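Local structure of predicted protease of the collagenase family (Methanopyrus kandleri, 5D88) at residues A[101-106]-A[131-136]; A[97-102]-A[122-127]. The protein binds zinc and is probably a peptidase of the U32 family, built on a TIM barrel and paired with a second copy of itself. All coordinates share one frame; numbering follows the deposited sequence.

Contact 1 of 2, residues A[101-106]-A[131-136]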
# COMPACT_ATOMS: atom_id res chain seq x y z
N SER A 101 0.26 11.06 -20.46
CA SER A 101 1.49 10.33 -20.12
C SER A 101 1.24 8.84 -20.03
O SER A 101 2.06 8.04 -20.48
CB SER A 101 2.06 10.82 -18.79
OG SER A 101 2.47 12.16 -18.89
N LEU A 102 0.13 8.46 -19.40
CA LEU A 102 -0.21 7.05 -19.27
C LEU A 102 -0.45 6.42 -20.63
O LEU A 102 0.06 5.34 -20.92
CB LEU A 102 -1.44 6.90 -18.38
CG LEU A 102 -1.99 5.49 -18.23
CD1 LEU A 102 -0.90 4.54 -17.68
CD2 LEU A 102 -3.20 5.51 -17.33
N ARG A 103 -1.22 7.09 -21.48
CA ARG A 103 -1.49 6.53 -22.79
C ARG A 103 -0.22 6.43 -23.61
O ARG A 103 -0.04 5.47 -24.37
CB ARG A 103 -2.54 7.36 -23.54
CG ARG A 103 -3.90 7.41 -22.87
CD ARG A 103 -4.58 6.05 -22.87
NE ARG A 103 -4.63 5.49 -24.21
CZ ARG A 103 -5.62 5.68 -25.07
NH1 ARG A 103 -6.70 6.38 -24.73
NH2 ARG A 103 -5.55 5.14 -26.28
N SER A 104 0.69 7.40 -23.48
CA SER A 104 1.96 7.30 -24.18
C SER A 104 2.73 6.06 -23.75
O SER A 104 3.33 5.36 -24.59
CB SER A 104 2.81 8.53 -23.93
OG SER A 104 3.91 8.49 -24.79
N THR A 105 2.75 5.78 -22.45
CA THR A 105 3.42 4.59 -21.93
C THR A 105 2.77 3.31 -22.45
O THR A 105 3.45 2.39 -22.91
CB THR A 105 3.40 4.63 -20.40
OG1 THR A 105 4.19 5.74 -19.95
CG2 THR A 105 3.99 3.35 -19.77
N LEU A 106 1.43 3.24 -22.41
CA LEU A 106 0.78 2.03 -22.88
C LEU A 106 0.96 1.87 -24.39
O LEU A 106 1.10 0.74 -24.86
CB LEU A 106 -0.69 2.04 -22.49
CG LEU A 106 -0.90 2.15 -20.98
CD1 LEU A 106 -2.36 2.18 -20.65
CD2 LEU A 106 -0.21 1.03 -20.25
N THR A 131 -10.04 -1.06 -21.25
CA THR A 131 -10.95 -0.27 -22.07
C THR A 131 -10.34 0.10 -23.42
O THR A 131 -11.02 0.02 -24.45
CB THR A 131 -11.38 0.97 -21.31
OG1 THR A 131 -12.10 0.56 -20.15
CG2 THR A 131 -12.29 1.83 -22.15
N GLU A 132 -9.08 0.53 -23.44
CA GLU A 132 -8.51 1.18 -24.62
C GLU A 132 -7.54 0.32 -25.43
O GLU A 132 -7.19 0.72 -26.56
CB GLU A 132 -7.81 2.48 -24.21
CG GLU A 132 -8.70 3.46 -23.43
CD GLU A 132 -9.86 3.99 -24.24
OE1 GLU A 132 -9.97 3.66 -25.43
OE2 GLU A 132 -10.70 4.74 -23.69
N TYR A 133 -7.09 -0.81 -24.90
CA TYR A 133 -6.08 -1.64 -25.54
C TYR A 133 -6.62 -3.06 -25.71
O TYR A 133 -7.72 -3.38 -25.25
CB TYR A 133 -4.76 -1.62 -24.75
CG TYR A 133 -4.14 -0.25 -24.81
CD1 TYR A 133 -4.53 0.74 -23.93
CD2 TYR A 133 -3.22 0.09 -25.81
CE1 TYR A 133 -4.02 2.02 -24.00
CE2 TYR A 133 -2.69 1.37 -25.88
CZ TYR A 133 -3.11 2.33 -24.97
OH TYR A 133 -2.63 3.62 -25.03
N ASP A 134 -5.84 -3.88 -26.40
CA ASP A 134 -6.18 -5.28 -26.67
C ASP A 134 -5.04 -6.18 -26.22
O ASP A 134 -4.55 -7.04 -26.95
CB ASP A 134 -6.46 -5.48 -28.15
CG ASP A 134 -7.00 -6.85 -28.46
OD1 ASP A 134 -7.61 -7.48 -27.57
OD2 ASP A 134 -6.83 -7.30 -29.61
N LEU A 135 -4.57 -5.94 -25.01
CA LEU A 135 -3.51 -6.69 -24.35
C LEU A 135 -4.12 -7.52 -23.23
O LEU A 135 -5.19 -7.18 -22.69
CB LEU A 135 -2.46 -5.73 -23.77
CG LEU A 135 -1.79 -4.78 -24.74
CD1 LEU A 135 -0.95 -3.72 -24.03
CD2 LEU A 135 -0.94 -5.57 -25.67
N THR A 136 -3.44 -8.61 -22.86
CA THR A 136 -3.82 -9.35 -21.66
C THR A 136 -3.56 -8.49 -20.44
O THR A 136 -2.44 -8.01 -20.24
CB THR A 136 -3.02 -10.66 -21.54
OG1 THR A 136 -3.12 -11.41 -22.73
CG2 THR A 136 -3.55 -11.50 -20.39
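Two successive helices on the outside of the TIM barrel meet here, with Arg103 and Leu106 of helix 98-113 receiving Tyr133 from the turn that closes helix 123-132. The tyrosine reaches across with its hydroxyl leading. Arg103 NE donates to Tyr133 OH at 2.9 Å, and the bond is nearly straight, with an N-H...O angle of 169°. The oxygen sits at the edge of the guanidinium, within its plane, while the phenol ring stands almost upright to that plane, 85° apart. The same hydroxyl is hydrogen-bonded to Asp107, one turn further along helix 98-113, so the end of the ring is gripped from two side chains of one helix.

Leu106 lies over a face of the phenol ring: its CB is 3.9 Å from the Tyr133 ring centroid, a CH-pi contact, with Tyr133 CZ the nearest ring atom at 3.5 Å, and Leu106 CD1 meets Tyr133 CE1 at 3.7 Å. Tyr133 is the first residue to leave helical geometry, and the chain then runs on into barrel strand 136-139; the ring thus ties the alpha-to-beta turn after helix 123-132 to the neighbouring helix 98-113.

Arg103 reaches this place through a chain bent at both chi2 and chi3. One face of its guanidinium is overlaid by Glu132, whose CG comes to 3.8 Å from Arg103 NH1. The carboxylate plane is nearly parallel to the guanidinium, but Glu132 OE1 stays 4.3 Å from Arg103 NH1 and well out of its plane, leaving a probable electrostatic attraction without a salt bridge. Arg103 NH1 is instead hydrogen-bonded to Tyr99, one turn earlier.

Contact 2 of 2, residues A[97-102]-A[122-127]; sequences DGYPSL and DPYLVE
Leu102 extends its forked end from helix 98-113 toward the first turn of helix 123-132, where Leu125 and Tyr124 receive it. The two methyl groups divide the work: Leu102 CD1 rests on Leu125 CD1 at 3.8 Å, whereas CD2 of Leu102 also reaches the ring of Tyr124, 4.1 Å from its CE2. Leu125 CD1 lies within touch of both prongs of the fork, so the meeting is one of branched ends rather than of whole flanks. The axes of the short segments 98-102 and 123-127 stay 12.4 Å apart at their closest, and side chains must bridge that width.

Tyr124 does so from the other helix. With CG trans to its own N (chi1 -179°), the ring is carried out across the gap, and its OH meets the rim of the Tyr99 ring, 3.4 Å from Tyr99 CD1 and near the plane of that ring. The two tyrosine side chains cross at about a right angle. His93 packs edge-to-face with Tyr124, and Pro224 of the second subunit touches it as well.

Asp122 holds the start of the receiving helix as its N-cap: its OD1 accepts from Tyr124 N at 3.1 Å, approached from above the carboxylate plane. That OD1 is also bonded to Tyr225 of the second subunit, and OD2 to His93. The segments cross at -63°, and between them the chain passes through strand 117-120, making this the helix-to-helix side of a beta-alpha-beta-alpha unit of the TIM barrel.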
# COMPACT_ATOMS: atom_id res chain seq x y z
N ASP A 97 -1.81 16.36 -17.32
CA ASP A 97 -0.82 15.60 -18.08
C ASP A 97 -0.86 14.11 -17.79
O ASP A 97 -0.32 13.33 -18.58
CB ASP A 97 0.59 16.08 -17.77
CG ASP A 97 0.84 17.49 -18.21
OD1 ASP A 97 0.04 18.01 -19.01
OD2 ASP A 97 1.85 18.07 -17.76
N GLY A 98 -1.45 13.70 -16.67
CA GLY A 98 -1.33 12.31 -16.27
C GLY A 98 -1.91 11.34 -17.28
O GLY A 98 -1.31 10.30 -17.57
N TYR A 99 -3.10 11.65 -17.82
CA TYR A 99 -3.72 10.70 -18.75
C TYR A 99 -2.93 10.59 -20.04
O TYR A 99 -2.63 9.47 -20.47
CB TYR A 99 -5.19 11.05 -18.99
CG TYR A 99 -5.91 10.01 -19.82
CD1 TYR A 99 -6.36 8.84 -19.25
CD2 TYR A 99 -6.12 10.19 -21.18
CE1 TYR A 99 -7.01 7.87 -20.00
CE2 TYR A 99 -6.77 9.23 -21.94
CZ TYR A 99 -7.21 8.07 -21.34
OH TYR A 99 -7.87 7.08 -22.07
N PRO A 100 -2.54 11.69 -20.70
CA PRO A 100 -1.69 11.53 -21.89
C PRO A 100 -0.38 10.80 -21.61
O PRO A 100 0.06 10.02 -22.46
CB PRO A 100 -1.45 12.97 -22.35
CG PRO A 100 -2.61 13.73 -21.83
CD PRO A 100 -3.00 13.07 -20.53
N SER A 101 0.26 11.06 -20.46
CA SER A 101 1.49 10.33 -20.12
C SER A 101 1.24 8.84 -20.03
O SER A 101 2.06 8.04 -20.48
CB SER A 101 2.06 10.82 -18.79
OG SER A 101 2.47 12.16 -18.89
N LEU A 102 0.13 8.46 -19.40
CA LEU A 102 -0.21 7.05 -19.27
C LEU A 102 -0.45 6.42 -20.63
O LEU A 102 0.06 5.34 -20.92
CB LEU A 102 -1.44 6.90 -18.38
CG LEU A 102 -1.99 5.49 -18.23
CD1 LEU A 102 -0.90 4.54 -17.68
CD2 LEU A 102 -3.20 5.51 -17.33
N ASP A 122 -2.08 -1.11 -10.24
CA ASP A 122 -2.92 0.05 -10.02
C ASP A 122 -4.27 -0.17 -10.67
O ASP A 122 -4.33 -0.41 -11.88
CB ASP A 122 -2.19 1.26 -10.59
CG ASP A 122 -2.87 2.60 -10.29
OD1 ASP A 122 -4.04 2.66 -9.94
OD2 ASP A 122 -2.18 3.64 -10.43
N PRO A 123 -5.37 -0.12 -9.91
CA PRO A 123 -6.71 -0.31 -10.49
C PRO A 123 -7.02 0.63 -11.65
O PRO A 123 -7.78 0.29 -12.57
CB PRO A 123 -7.63 -0.01 -9.31
CG PRO A 123 -6.85 -0.13 -8.11
CD PRO A 123 -5.42 0.10 -8.46
N TYR A 124 -6.48 1.84 -11.61
CA TYR A 124 -6.75 2.76 -12.70
C TYR A 124 -6.11 2.28 -13.99
O TYR A 124 -6.70 2.40 -15.07
CB TYR A 124 -6.26 4.15 -12.29
CG TYR A 124 -6.46 5.25 -13.29
CD1 TYR A 124 -7.69 5.45 -13.91
CD2 TYR A 124 -5.43 6.13 -13.57
CE1 TYR A 124 -7.87 6.51 -14.79
CE2 TYR A 124 -5.60 7.17 -14.46
CZ TYR A 124 -6.82 7.36 -15.06
OH TYR A 124 -6.98 8.40 -15.93
N LEU A 125 -4.89 1.73 -13.90
CA LEU A 125 -4.24 1.17 -15.08
C LEU A 125 -5.00 -0.03 -15.62
O LEU A 125 -5.08 -0.23 -16.83
CB LEU A 125 -2.81 0.76 -14.78
CG LEU A 125 -1.77 1.78 -15.14
CD1 LEU A 125 -2.03 3.08 -14.36
CD2 LEU A 125 -0.42 1.18 -14.86
N VAL A 126 -5.51 -0.89 -14.72
CA VAL A 126 -6.33 -2.02 -15.16
C VAL A 126 -7.46 -1.51 -16.03
O VAL A 126 -7.73 -2.04 -17.12
CB VAL A 126 -6.88 -2.79 -13.94
CG1 VAL A 126 -7.89 -3.85 -14.37
CG2 VAL A 126 -5.75 -3.44 -13.14
N GLU A 127 -8.15 -0.48 -15.56
CA GLU A 127 -9.32 0.03 -16.26
C GLU A 127 -8.94 0.61 -17.62
O GLU A 127 -9.61 0.35 -18.63
CB GLU A 127 -10.01 1.07 -15.37
CG GLU A 127 -11.41 1.42 -15.75
CD GLU A 127 -12.05 2.29 -14.68
OE1 GLU A 127 -11.38 3.23 -14.18
OE2 GLU A 127 -13.20 2.02 -14.32

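How the contacts relate
Contacts 1 and 2 are neighbouring parts of a single interface between helix 98-113 and helix 123-132, their centres 8 Å apart. The segments overlap at residues 101-102, but Leu102 does its touching in contact 2, while contact 1 uses Arg103 and Leu106 further along; on the second helix, contact 2 lies at the N-terminal turn and contact 1 at the C-terminal end. They touch where Glu132 CG comes to 4.0 Å from Tyr99 OH, and Tyr99 and Arg103 are hydrogen-bonded. The Leu125 side chain of contact 2 is about 13 Å from the bound zinc ion and about 11 Å from the side chain of its ligand Cys88. Contact 1 lies away from that site.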